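Local coordinates for protein acyl-CoA dehydrogenase (Thermus thermophilus, PDB 2Z1Q) that probably catalyses the FAD-dependent 2,3-dehydrogenation of acyl-CoA thioesters, handing the electrons on to a separate acceptor, at residues L148-S153 against L158-R163; K179-N184 against P218-M223; T192-V197 against F202-V207. One frame throughout, in Å; residues are numbered along the deposited sequence.

Contact 1: residues L148-S153 against L158-R163; sequences LTEPGS and LAAKTR. With FAD (flavin-adenine dinucleotide), chain D.
The carboxylate of E150 reaches the backbone N of K161 and T162 and the T162 hydroxyl, and takes three hydrogen bonds. K161 N donates to E150 OE1 over 2.8 Å, coming from above the carboxylate plane. T162 N reaches OE2 at 3.1 Å on that oxygen's syn lone pair, and T162 OG1 approaches the same oxygen from well out of the plane (64°) at 2.7 Å. Two donors on OE2 from different directions fix the rotation of the group, and a salt bridge from K179 to OE2 probably helps keep it ionised. The chain is extended beyond CG (chi2 -172°), which gives the acid its full span. Packing is closest here: the methyl of A160 lies 2.9 Å from E150 OE2. Toward solvent the contact slackens. S153 CB, itself buried, meets the partly exposed A159 CB at 3.7 Å, and K161 brings only its CG near E150 OE1 before its straight chain runs outward, leaving NZ 6.5 Å from that oxygen. The backbones of E150 and S153 hydrogen-bond to each other in both directions and close a type I turn with P151 and G152 at its corners. On the cofactor side, L148 N and T149 N both donate to FAD O2, T149 N nearly straight (174°), while T149 OG1 and FAD O2' share a 2.7 Å hydrogen bond. The Thr-Glu-Pro run, with its threonine on the flavin and its buried glutamate turned back into the protein, belongs to the signature FAD-binding loop of the acyl-CoA dehydrogenase middle domain.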
loop_
_atom_site.group_PDB
_atom_site.type_symbol
_atom_site.label_atom_id
_atom_site.label_comp_id
_atom_site.label_asym_id
_atom_site.label_seq_id
_atom_site.Cartn_x
_atom_site.Cartn_y
_atom_site.Cartn_z
ATOM N N LEU B 148 -5.089 18.119 20.900
ATOM C CA LEU B 148 -4.059 18.993 20.399
ATOM C C LEU B 148 -4.342 19.469 18.979
ATOM O O LEU B 148 -4.315 20.657 18.705
ATOM C CB LEU B 148 -2.718 18.269 20.454
ATOM C CG LEU B 148 -1.536 19.011 19.835
ATOM C CD1 LEU B 148 -1.518 20.425 20.375
ATOM C CD2 LEU B 148 -0.229 18.295 20.149
ATOM N N THR B 149 -4.610 18.521 18.092
ATOM C CA THR B 149 -4.871 18.818 16.691
ATOM C C THR B 149 -6.126 19.666 16.451
ATOM O O THR B 149 -7.114 19.546 17.164
ATOM C CB THR B 149 -4.980 17.498 15.886
ATOM O OG1 THR B 149 -3.720 16.816 15.917
ATOM C CG2 THR B 149 -5.361 17.777 14.441
ATOM N N GLU B 150 -6.065 20.529 15.444
ATOM C CA GLU B 150 -7.199 21.380 15.084
ATOM C C GLU B 150 -7.383 21.319 13.565
ATOM O O GLU B 150 -6.486 20.876 12.845
ATOM C CB GLU B 150 -6.955 22.829 15.540
ATOM C CG GLU B 150 -6.746 22.958 17.056
ATOM C CD GLU B 150 -6.706 24.399 17.542
ATOM O OE1 GLU B 150 -6.981 25.325 16.749
ATOM O OE2 GLU B 150 -6.404 24.604 18.736
ATOM N N PRO B 151 -8.558 21.736 13.064
ATOM C CA PRO B 151 -8.840 21.718 11.623
ATOM C C PRO B 151 -7.701 22.330 10.791
ATOM O O PRO B 151 -7.286 21.757 9.779
ATOM C CB PRO B 151 -10.155 22.498 11.520
ATOM C CG PRO B 151 -10.843 22.139 12.818
ATOM C CD PRO B 151 -9.730 22.197 13.835
ATOM N N GLY B 152 -7.182 23.476 11.226
ATOM C CA GLY B 152 -6.100 24.108 10.495
ATOM C C GLY B 152 -4.685 23.713 10.922
ATOM O O GLY B 152 -3.719 24.025 10.227
ATOM N N SER B 153 -4.546 23.021 12.052
ATOM C CA SER B 153 -3.209 22.642 12.513
ATOM C C SER B 153 -3.051 21.170 12.886
ATOM O O SER B 153 -3.743 20.664 13.769
ATOM C CB SER B 153 -2.812 23.514 13.713
ATOM O OG SER B 153 -3.715 23.342 14.795
ATOM N N LEU B 158 1.724 23.326 17.362
ATOM C CA LEU B 158 1.831 24.604 18.045
ATOM C C LEU B 158 1.109 25.731 17.285
ATOM O O LEU B 158 1.099 26.883 17.725
ATOM C CB LEU B 158 3.315 24.950 18.279
ATOM C CG LEU B 158 4.184 23.849 18.924
ATOM C CD1 LEU B 158 5.591 24.395 19.156
ATOM C CD2 LEU B 158 3.587 23.363 20.246
ATOM N N ALA B 159 0.491 25.404 16.156
ATOM C CA ALA B 159 -0.228 26.424 15.401
ATOM C C ALA B 159 -1.679 26.491 15.864
ATOM O O ALA B 159 -2.450 27.320 15.388
ATOM C CB ALA B 159 -0.165 26.122 13.908
ATOM N N ALA B 160 -2.054 25.616 16.790
ATOM C CA ALA B 160 -3.418 25.604 17.296
ATOM C C ALA B 160 -3.856 27.023 17.649
ATOM O O ALA B 160 -3.065 27.812 18.166
ATOM C CB ALA B 160 -3.512 24.701 18.524
ATOM N N LYS B 161 -5.114 27.354 17.365
ATOM C CA LYS B 161 -5.612 28.686 17.683
ATOM C C LYS B 161 -6.708 28.748 18.740
ATOM O O LYS B 161 -7.281 29.811 18.978
ATOM C CB LYS B 161 -6.056 29.423 16.413
ATOM C CG LYS B 161 -7.009 28.688 15.506
ATOM C CD LYS B 161 -7.206 29.502 14.238
ATOM C CE LYS B 161 -8.005 28.743 13.196
ATOM N NZ LYS B 161 -8.296 29.592 12.001
ATOM N N THR B 162 -7.004 27.620 19.374
ATOM C CA THR B 162 -7.999 27.610 20.443
ATOM C C THR B 162 -7.464 28.616 21.473
ATOM O O THR B 162 -6.334 28.484 21.951
ATOM C CB THR B 162 -8.093 26.227 21.097
ATOM O OG1 THR B 162 -8.617 25.288 20.152
ATOM C CG2 THR B 162 -8.992 26.270 22.319
ATOM N N ARG B 163 -8.277 29.618 21.801
ATOM C CA ARG B 163 -7.874 30.674 22.730
ATOM C C ARG B 163 -8.274 30.478 24.189
ATOM O O ARG B 163 -9.263 29.824 24.505
ATOM C CB ARG B 163 -8.392 32.031 22.224
ATOM C CG ARG B 163 -9.882 32.078 21.868
ATOM C CD ARG B 163 -10.182 33.193 20.849
ATOM N NE ARG B 163 -11.535 33.081 20.307
ATOM C CZ ARG B 163 -12.628 33.438 20.970
ATOM N NH1 ARG B 163 -12.520 33.938 22.193
ATOM N NH2 ARG B 163 -13.831 33.278 20.426
HETATM P PA FAD D . -1.766 17.364 6.741
HETATM O O1A FAD D . -2.609 16.198 6.839
HETATM O O2A FAD D . -2.119 18.779 7.394
HETATM O O5B FAD D . -0.249 17.100 6.459
HETATM C C5B FAD D . -0.063 16.794 5.078
HETATM C C4B FAD D . 1.447 16.742 5.033
HETATM O O4B FAD D . 2.248 16.633 6.141
HETATM C C3B FAD D . 2.205 16.095 3.787
HETATM O O3B FAD D . 2.220 17.001 2.676
HETATM C C2B FAD D . 3.569 15.940 4.574
HETATM O O2B FAD D . 4.759 15.943 3.778
HETATM C C1B FAD D . 3.250 17.177 5.363
HETATM N N9A FAD D . 4.222 17.955 6.072
HETATM C C8A FAD D . 3.897 18.624 7.217
HETATM N N7A FAD D . 4.907 19.284 7.650
HETATM C C5A FAD D . 5.959 19.071 6.833
HETATM C C6A FAD D . 7.311 19.527 6.801
HETATM N N6A FAD D . 7.766 20.374 7.791
HETATM N N1A FAD D . 8.108 19.094 5.786
HETATM C C2A FAD D . 7.658 18.296 4.823
HETATM N N3A FAD D . 6.410 17.874 4.830
HETATM C C4A FAD D . 5.522 18.215 5.778
HETATM N N1 FAD D . -5.008 14.266 17.456
HETATM C C2 FAD D . -4.952 14.489 18.787
HETATM O O2 FAD D . -4.530 15.566 19.176
HETATM N N3 FAD D . -5.362 13.579 19.706
HETATM C C4 FAD D . -5.871 12.350 19.346
HETATM O O4 FAD D . -6.239 11.547 20.169
HETATM C C4X FAD D . -5.977 12.047 17.898
HETATM N N5 FAD D . -6.492 10.895 17.434
HETATM C C5X FAD D . -6.618 10.664 16.102
HETATM C C6 FAD D . -7.228 9.455 15.611
HETATM C C7 FAD D . -7.387 9.262 14.228
HETATM C C7M FAD D . -8.055 7.998 13.724
HETATM C C8 FAD D . -6.928 10.251 13.302
HETATM C C8M FAD D . -7.088 10.087 11.807
HETATM C C9 FAD D . -6.332 11.406 13.761
HETATM C C9A FAD D . -6.169 11.645 15.159
HETATM N N10 FAD D . -5.593 12.855 15.605
HETATM C C10 FAD D . -5.493 13.111 16.958
HETATM C "C1'" FAD D . -5.185 13.782 14.581
HETATM C "C2'" FAD D . -3.681 13.793 14.271
HETATM O "O2'" FAD D . -2.932 14.251 15.387
HETATM C "C3'" FAD D . -3.633 14.724 13.102
HETATM O "O3'" FAD D . -4.412 14.112 12.034
HETATM C "C4'" FAD D . -2.264 14.982 12.536
HETATM O "O4'" FAD D . -1.372 15.610 13.460
HETATM C "C5'" FAD D . -2.607 15.829 11.365
HETATM O "O5'" FAD D . -1.566 16.179 10.601
HETATM P P FAD D . -2.380 16.772 9.353
HETATM O O1P FAD D . -3.354 15.732 8.928
HETATM O O2P FAD D . -3.187 18.121 9.775
HETATM O O3P FAD D . -1.214 17.010 8.234
#

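Contact 2: residues K179-N184 against P218-M223; sequences KQWISN and PEEKKM. With FAD (flavin-adenine dinucleotide), chain D.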
loop_
_atom_site.group_PDB
_atom_site.type_symbol
_atom_site.label_atom_id
_atom_site.label_comp_id
_atom_site.label_asym_id
_atom_site.label_seq_id
_atom_site.Cartn_x
_atom_site.Cartn_y
_atom_site.Cartn_z
ATOM N N LYS B 179 -11.097 21.427 18.258
ATOM C CA LYS B 179 -10.037 20.419 18.253
ATOM C C LYS B 179 -10.510 19.297 17.323
ATOM O O LYS B 179 -11.622 18.790 17.461
ATOM C CB LYS B 179 -9.796 19.892 19.665
ATOM C CG LYS B 179 -9.721 20.973 20.732
ATOM C CD LYS B 179 -8.634 22.000 20.469
ATOM C CE LYS B 179 -7.239 21.420 20.585
ATOM N NZ LYS B 179 -6.197 22.463 20.329
ATOM N N GLN B 180 -9.652 18.916 16.387
ATOM C CA GLN B 180 -9.972 17.915 15.378
ATOM C C GLN B 180 -9.432 16.503 15.602
ATOM O O GLN B 180 -8.279 16.318 16.012
ATOM C CB GLN B 180 -9.460 18.422 14.023
ATOM C CG GLN B 180 -10.003 17.659 12.833
ATOM C CD GLN B 180 -11.392 18.115 12.445
ATOM O OE1 GLN B 180 -11.565 18.884 11.499
ATOM N NE2 GLN B 180 -12.393 17.655 13.184
ATOM N N TRP B 181 -10.266 15.508 15.299
ATOM C CA TRP B 181 -9.899 14.094 15.418
ATOM C C TRP B 181 -9.517 13.659 16.841
ATOM O O TRP B 181 -8.404 13.201 17.044
ATOM C CB TRP B 181 -8.694 13.771 14.508
ATOM C CG TRP B 181 -8.848 13.936 13.005
ATOM C CD1 TRP B 181 -8.193 14.841 12.209
ATOM C CD2 TRP B 181 -9.644 13.133 12.122
ATOM N NE1 TRP B 181 -8.532 14.650 10.892
ATOM C CE2 TRP B 181 -9.419 13.608 10.808
ATOM C CE3 TRP B 181 -10.523 12.058 12.312
ATOM C CZ2 TRP B 181 -10.042 13.046 9.692
ATOM C CZ3 TRP B 181 -11.145 11.498 11.197
ATOM C CH2 TRP B 181 -10.899 11.996 9.904
ATOM N N ILE B 182 -10.409 13.772 17.816
ATOM C CA ILE B 182 -10.046 13.375 19.182
ATOM C C ILE B 182 -10.419 11.930 19.501
ATOM O O ILE B 182 -11.594 11.603 19.606
ATOM C CB ILE B 182 -10.717 14.306 20.218
ATOM C CG1 ILE B 182 -10.038 15.660 20.193
ATOM C CG2 ILE B 182 -10.600 13.746 21.618
ATOM C CD1 ILE B 182 -10.265 16.411 18.942
ATOM N N SER B 183 -9.419 11.067 19.648
ATOM C CA SER B 183 -9.695 9.666 19.989
ATOM C C SER B 183 -10.297 9.596 21.393
ATOM O O SER B 183 -9.883 10.346 22.284
ATOM C CB SER B 183 -8.398 8.828 19.967
ATOM O OG SER B 183 -7.703 8.948 18.743
ATOM N N ASN B 184 -11.266 8.701 21.576
ATOM C CA ASN B 184 -11.943 8.496 22.863
ATOM C C ASN B 184 -12.937 9.603 23.234
ATOM O O ASN B 184 -13.601 9.534 24.279
ATOM C CB ASN B 184 -10.902 8.358 24.000
ATOM C CG ASN B 184 -10.064 7.068 23.911
ATOM O OD1 ASN B 184 -9.041 6.949 24.584
ATOM N ND2 ASN B 184 -10.494 6.111 23.101
ATOM N N PRO B 218 -20.312 14.423 15.614
ATOM C CA PRO B 218 -20.618 13.001 15.432
ATOM C C PRO B 218 -19.359 12.184 15.195
ATOM O O PRO B 218 -18.291 12.739 14.897
ATOM C CB PRO B 218 -21.544 12.997 14.220
ATOM C CG PRO B 218 -21.046 14.152 13.431
ATOM C CD PRO B 218 -20.797 15.215 14.470
ATOM N N GLU B 219 -19.487 10.871 15.334
ATOM C CA GLU B 219 -18.364 9.969 15.140
ATOM C C GLU B 219 -17.781 10.158 13.729
ATOM O O GLU B 219 -18.511 10.145 12.734
ATOM C CB GLU B 219 -18.825 8.519 15.348
ATOM C CG GLU B 219 -18.884 8.077 16.832
ATOM C CD GLU B 219 -17.546 8.213 17.542
ATOM O OE1 GLU B 219 -16.506 8.006 16.883
ATOM O OE2 GLU B 219 -17.524 8.523 18.751
ATOM N N GLU B 220 -16.472 10.369 13.638
ATOM C CA GLU B 220 -15.865 10.540 12.322
ATOM C C GLU B 220 -15.991 9.216 11.581
ATOM O O GLU B 220 -15.914 8.151 12.196
ATOM C CB GLU B 220 -14.379 10.900 12.443
ATOM C CG GLU B 220 -14.090 12.299 12.971
ATOM C CD GLU B 220 -14.429 13.382 11.971
ATOM O OE1 GLU B 220 -14.795 13.035 10.826
ATOM O OE2 GLU B 220 -14.322 14.576 12.326
ATOM N N LYS B 221 -16.203 9.259 10.273
ATOM C CA LYS B 221 -16.274 8.018 9.516
ATOM C C LYS B 221 -14.933 7.839 8.806
ATOM O O LYS B 221 -14.602 8.596 7.903
ATOM C CB LYS B 221 -17.418 8.069 8.504
ATOM C CG LYS B 221 -18.807 8.254 9.127
ATOM C CD LYS B 221 -19.887 7.989 8.091
ATOM C CE LYS B 221 -21.283 7.886 8.709
ATOM N NZ LYS B 221 -21.855 9.206 9.080
ATOM N N LYS B 222 -14.144 6.854 9.221
ATOM C CA LYS B 222 -12.841 6.666 8.586
ATOM C C LYS B 222 -12.696 5.345 7.842
ATOM O O LYS B 222 -13.570 4.480 7.923
ATOM C CB LYS B 222 -11.727 6.813 9.617
ATOM C CG LYS B 222 -11.954 6.063 10.907
ATOM C CD LYS B 222 -12.482 6.992 11.997
ATOM C CE LYS B 222 -12.876 6.222 13.271
ATOM N NZ LYS B 222 -11.748 5.871 14.179
ATOM N N MET B 223 -11.585 5.178 7.118
ATOM C CA MET B 223 -11.427 3.932 6.368
ATOM C C MET B 223 -11.170 2.724 7.259
ATOM O O MET B 223 -11.493 1.606 6.872
ATOM C CB MET B 223 -10.351 4.016 5.250
ATOM C CG MET B 223 -8.921 3.728 5.625
ATOM S SD MET B 223 -7.832 3.251 4.268
ATOM C CE MET B 223 -7.836 4.749 3.287
HETATM P PA FAD D . -1.766 17.364 6.741
HETATM O O1A FAD D . -2.609 16.198 6.839
HETATM O O2A FAD D . -2.119 18.779 7.394
HETATM O O5B FAD D . -0.249 17.100 6.459
HETATM C C5B FAD D . -0.063 16.794 5.078
HETATM C C4B FAD D . 1.447 16.742 5.033
HETATM O O4B FAD D . 2.248 16.633 6.141
HETATM C C3B FAD D . 2.205 16.095 3.787
HETATM O O3B FAD D . 2.220 17.001 2.676
HETATM C C2B FAD D . 3.569 15.940 4.574
HETATM O O2B FAD D . 4.759 15.943 3.778
HETATM C C1B FAD D . 3.250 17.177 5.363
HETATM N N9A FAD D . 4.222 17.955 6.072
HETATM C C8A FAD D . 3.897 18.624 7.217
HETATM N N7A FAD D . 4.907 19.284 7.650
HETATM C C5A FAD D . 5.959 19.071 6.833
HETATM C C6A FAD D . 7.311 19.527 6.801
HETATM N N6A FAD D . 7.766 20.374 7.791
HETATM N N1A FAD D . 8.108 19.094 5.786
HETATM C C2A FAD D . 7.658 18.296 4.823
HETATM N N3A FAD D . 6.410 17.874 4.830
HETATM C C4A FAD D . 5.522 18.215 5.778
HETATM N N1 FAD D . -5.008 14.266 17.456
HETATM C C2 FAD D . -4.952 14.489 18.787
HETATM O O2 FAD D . -4.530 15.566 19.176
HETATM N N3 FAD D . -5.362 13.579 19.706
HETATM C C4 FAD D . -5.871 12.350 19.346
HETATM O O4 FAD D . -6.239 11.547 20.169
HETATM C C4X FAD D . -5.977 12.047 17.898
HETATM N N5 FAD D . -6.492 10.895 17.434
HETATM C C5X FAD D . -6.618 10.664 16.102
HETATM C C6 FAD D . -7.228 9.455 15.611
HETATM C C7 FAD D . -7.387 9.262 14.228
HETATM C C7M FAD D . -8.055 7.998 13.724
HETATM C C8 FAD D . -6.928 10.251 13.302
HETATM C C8M FAD D . -7.088 10.087 11.807
HETATM C C9 FAD D . -6.332 11.406 13.761
HETATM C C9A FAD D . -6.169 11.645 15.159
HETATM N N10 FAD D . -5.593 12.855 15.605
HETATM C C10 FAD D . -5.493 13.111 16.958
HETATM C "C1'" FAD D . -5.185 13.782 14.581
HETATM C "C2'" FAD D . -3.681 13.793 14.271
HETATM O "O2'" FAD D . -2.932 14.251 15.387
HETATM C "C3'" FAD D . -3.633 14.724 13.102
HETATM O "O3'" FAD D . -4.412 14.112 12.034
HETATM C "C4'" FAD D . -2.264 14.982 12.536
HETATM O "O4'" FAD D . -1.372 15.610 13.460
HETATM C "C5'" FAD D . -2.607 15.829 11.365
HETATM O "O5'" FAD D . -1.566 16.179 10.601
HETATM P P FAD D . -2.380 16.772 9.353
HETATM O O1P FAD D . -3.354 15.732 8.928
HETATM O O2P FAD D . -3.187 18.121 9.775
HETATM O O3P FAD D . -1.214 17.010 8.234
HETATM O O HOH W 1 -12.918 15.296 14.239
#
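W181 rests the CZ3 corner of its indole against the aliphatic part of E220, whose CB and CG each lie 3.5 Å from CZ3, CB approaching the ring obliquely. The glutamate makes this contact because its chain is bent at chi2 (-71°): the methylenes stay on the indole while the carboxylate folds back beside it. OE2 is thereby turned to a water molecule, which donates to it at 2.5 Å and accepts from W181 N at 2.9 Å. The same water takes a weak bond from Q180 NE2, so the polar link between the segments is indirect; Q180 NE2 and E220 OE2 themselves stand 3.7 Å apart, amide and carboxylate planes nearly perpendicular (84°). In this beta-sheet middle domain the chain of strand 172-183 turns a corner at W181, which has left-handed backbone angles, and the corner sets the tryptophan beside the isoalloxazine. CG lies anti to the carbonyl carbon (chi1 -63°), carrying the indole along the dimethylbenzene end: CB is 3.4 Å from FAD C9A, and the methyl C8M sits over one ring face, 3.9 Å above the plane and toward the rim. Y376 of the second subunit also meets the indole, ring against ring. Beyond the corner S183 turns its side chain to the flavin, OG donating to FAD N5 at 2.6 Å, while its backbone N donates to FAD O4 over a longer 3.3 Å.

Contact 3: residues T192-V197 against F202-V207; sequences TVFAKV and FTAFLV
V193 O is approached by three groups of the facing strand: F205 N donates to it at 2.7 Å, A204 CA brings a C-H to it at 3.4 Å, and the F205 ring lays its edge in plane with it, CD1 at 3.6 Å. This is a two-stranded antiparallel hairpin within the middle-domain beta sheet. V193 with F205 and A195 with T203 are its hydrogen-bonded pairs, and the shortest bond is T203 N to A195 O at 2.6 Å. The segments are strongly twisted, their directions 139° apart. On the face carrying T192, F194, A204 and F202, the two phenylalanine rings lie slid apart with planes 30° from parallel and centroids 5.4 Å from each other. F202 reaches F194 because its CG is anti to the backbone N (chi1 -164°), which places CE1 by F194 CD2. K196 runs its extended chain past the F202 ring, CE at the ring edge, and its NZ bonds to L158 O. With an alanine here instead of F202, the F194 ring would probably lose its neighbour at CD2 and a gap would open between it, the K196 methylenes, L148 and L158. The other face carries F205, with A195 CB oblique to its ring and V197 CG2 at the edge. Back on the F194 face, the A204 methyl lies over the F194 ring in a CH-pi contact, CB 4.1 Å from the centroid and offset toward the rim.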
loop_
_atom_site.group_PDB
_atom_site.type_symbol
_atom_site.label_atom_id
_atom_site.label_comp_id
_atom_site.label_asym_id
_atom_site.label_seq_id
_atom_site.Cartn_x
_atom_site.Cartn_y
_atom_site.Cartn_z
ATOM N N THR B 192 -7.311 16.612 27.991
ATOM C CA THR B 192 -6.151 17.506 28.092
ATOM C C THR B 192 -6.210 18.361 26.815
ATOM O O THR B 192 -5.965 17.865 25.714
ATOM C CB THR B 192 -4.808 16.708 28.178
ATOM O OG1 THR B 192 -4.762 15.986 29.410
ATOM C CG2 THR B 192 -3.615 17.651 28.127
ATOM N N VAL B 193 -6.563 19.637 26.958
ATOM C CA VAL B 193 -6.694 20.519 25.799
ATOM C C VAL B 193 -5.618 21.584 25.705
ATOM O O VAL B 193 -5.264 22.204 26.708
ATOM C CB VAL B 193 -8.052 21.224 25.824
ATOM C CG1 VAL B 193 -8.277 22.017 24.526
ATOM C CG2 VAL B 193 -9.134 20.200 26.053
ATOM N N PHE B 194 -5.113 21.822 24.498
ATOM C CA PHE B 194 -4.091 22.844 24.327
ATOM C C PHE B 194 -4.681 24.129 23.752
ATOM O O PHE B 194 -5.462 24.099 22.794
ATOM C CB PHE B 194 -2.952 22.330 23.428
ATOM C CG PHE B 194 -2.161 21.207 24.043
ATOM C CD1 PHE B 194 -2.736 19.951 24.220
ATOM C CD2 PHE B 194 -0.857 21.414 24.469
ATOM C CE1 PHE B 194 -2.018 18.919 24.813
ATOM C CE2 PHE B 194 -0.126 20.377 25.065
ATOM C CZ PHE B 194 -0.710 19.130 25.235
ATOM N N ALA B 195 -4.316 25.254 24.363
ATOM C CA ALA B 195 -4.781 26.572 23.938
ATOM C C ALA B 195 -3.736 27.623 24.273
ATOM O O ALA B 195 -2.813 27.376 25.057
ATOM C CB ALA B 195 -6.093 26.921 24.618
ATOM N N LYS B 196 -3.882 28.801 23.685
ATOM C CA LYS B 196 -2.943 29.867 23.950
ATOM C C LYS B 196 -3.616 30.989 24.726
ATOM O O LYS B 196 -4.688 31.464 24.348
ATOM C CB LYS B 196 -2.370 30.392 22.638
ATOM C CG LYS B 196 -1.513 29.374 21.909
ATOM C CD LYS B 196 -1.120 29.899 20.543
ATOM C CE LYS B 196 -0.196 28.930 19.819
ATOM N NZ LYS B 196 0.080 29.383 18.425
ATOM N N VAL B 197 -2.993 31.395 25.827
ATOM C CA VAL B 197 -3.535 32.471 26.646
ATOM C C VAL B 197 -3.303 33.773 25.890
ATOM O O VAL B 197 -2.166 34.108 25.550
ATOM C CB VAL B 197 -2.836 32.532 28.027
ATOM C CG1 VAL B 197 -3.439 33.641 28.872
ATOM C CG2 VAL B 197 -2.984 31.194 28.735
ATOM N N PHE B 202 1.105 29.053 24.382
ATOM C CA PHE B 202 0.675 27.673 24.215
ATOM C C PHE B 202 0.652 27.023 25.598
ATOM O O PHE B 202 1.694 26.860 26.231
ATOM C CB PHE B 202 1.656 26.943 23.289
ATOM C CG PHE B 202 1.125 25.652 22.735
ATOM C CD1 PHE B 202 1.640 24.431 23.155
ATOM C CD2 PHE B 202 0.128 25.662 21.766
ATOM C CE1 PHE B 202 1.172 23.237 22.612
ATOM C CE2 PHE B 202 -0.346 24.473 21.218
ATOM C CZ PHE B 202 0.178 23.259 21.642
ATOM N N THR B 203 -0.541 26.639 26.045
ATOM C CA THR B 203 -0.727 26.034 27.361
ATOM C C THR B 203 -1.689 24.834 27.344
ATOM O O THR B 203 -2.627 24.789 26.546
ATOM C CB THR B 203 -1.286 27.097 28.351
ATOM O OG1 THR B 203 -0.498 28.295 28.256
ATOM C CG2 THR B 203 -1.248 26.582 29.787
ATOM N N ALA B 204 -1.453 23.870 28.233
ATOM C CA ALA B 204 -2.312 22.694 28.327
ATOM C C ALA B 204 -3.282 22.882 29.489
ATOM O O ALA B 204 -2.915 23.446 30.516
ATOM C CB ALA B 204 -1.475 21.448 28.546
ATOM N N PHE B 205 -4.513 22.401 29.321
ATOM C CA PHE B 205 -5.554 22.510 30.347
ATOM C C PHE B 205 -6.297 21.198 30.590
ATOM O O PHE B 205 -6.533 20.424 29.664
ATOM C CB PHE B 205 -6.598 23.572 29.961
ATOM C CG PHE B 205 -6.036 24.950 29.766
ATOM C CD1 PHE B 205 -5.356 25.287 28.598
ATOM C CD2 PHE B 205 -6.200 25.921 30.748
ATOM C CE1 PHE B 205 -4.852 26.567 28.411
ATOM C CE2 PHE B 205 -5.695 27.211 30.567
ATOM C CZ PHE B 205 -5.021 27.531 29.398
ATOM N N LEU B 206 -6.683 20.958 31.839
ATOM C CA LEU B 206 -7.436 19.754 32.197
ATOM C C LEU B 206 -8.913 20.151 32.155
ATOM O O LEU B 206 -9.324 21.061 32.868
ATOM C CB LEU B 206 -7.057 19.285 33.601
ATOM C CG LEU B 206 -5.579 18.945 33.825
ATOM C CD1 LEU B 206 -5.273 18.913 35.322
ATOM C CD2 LEU B 206 -5.247 17.611 33.165
ATOM N N VAL B 207 -9.696 19.482 31.308
ATOM C CA VAL B 207 -11.118 19.787 31.167
ATOM C C VAL B 207 -11.943 18.534 31.376
ATOM O O VAL B 207 -11.730 17.517 30.714
ATOM C CB VAL B 207 -11.435 20.359 29.752
ATOM C CG1 VAL B 207 -12.897 20.827 29.674
ATOM C CG2 VAL B 207 -10.493 21.494 29.444
#

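All three contacts lie in the middle domain, and K179, in contact 2, ties them together. Beyond its 2.7 Å salt bridge from NZ to E150 OE2 of contact 1, the same NZ reaches F194 O of contact 3 in a probable hydrogen bond of 3.0 Å. Contacts 1 and 2, with centres about 15 Å apart, both touch the FAD and the second subunit, and T149 O probably accepts from Q180 N at 2.7 Å. Contact 3 stands behind them, its centre about 11 Å from that of contact 1; there T162 O probably accepts from K196 N at 3.0 Å. Its F194 side chain comes within about 7 Å of the cofactor, a second layer behind the flavin-binding loop.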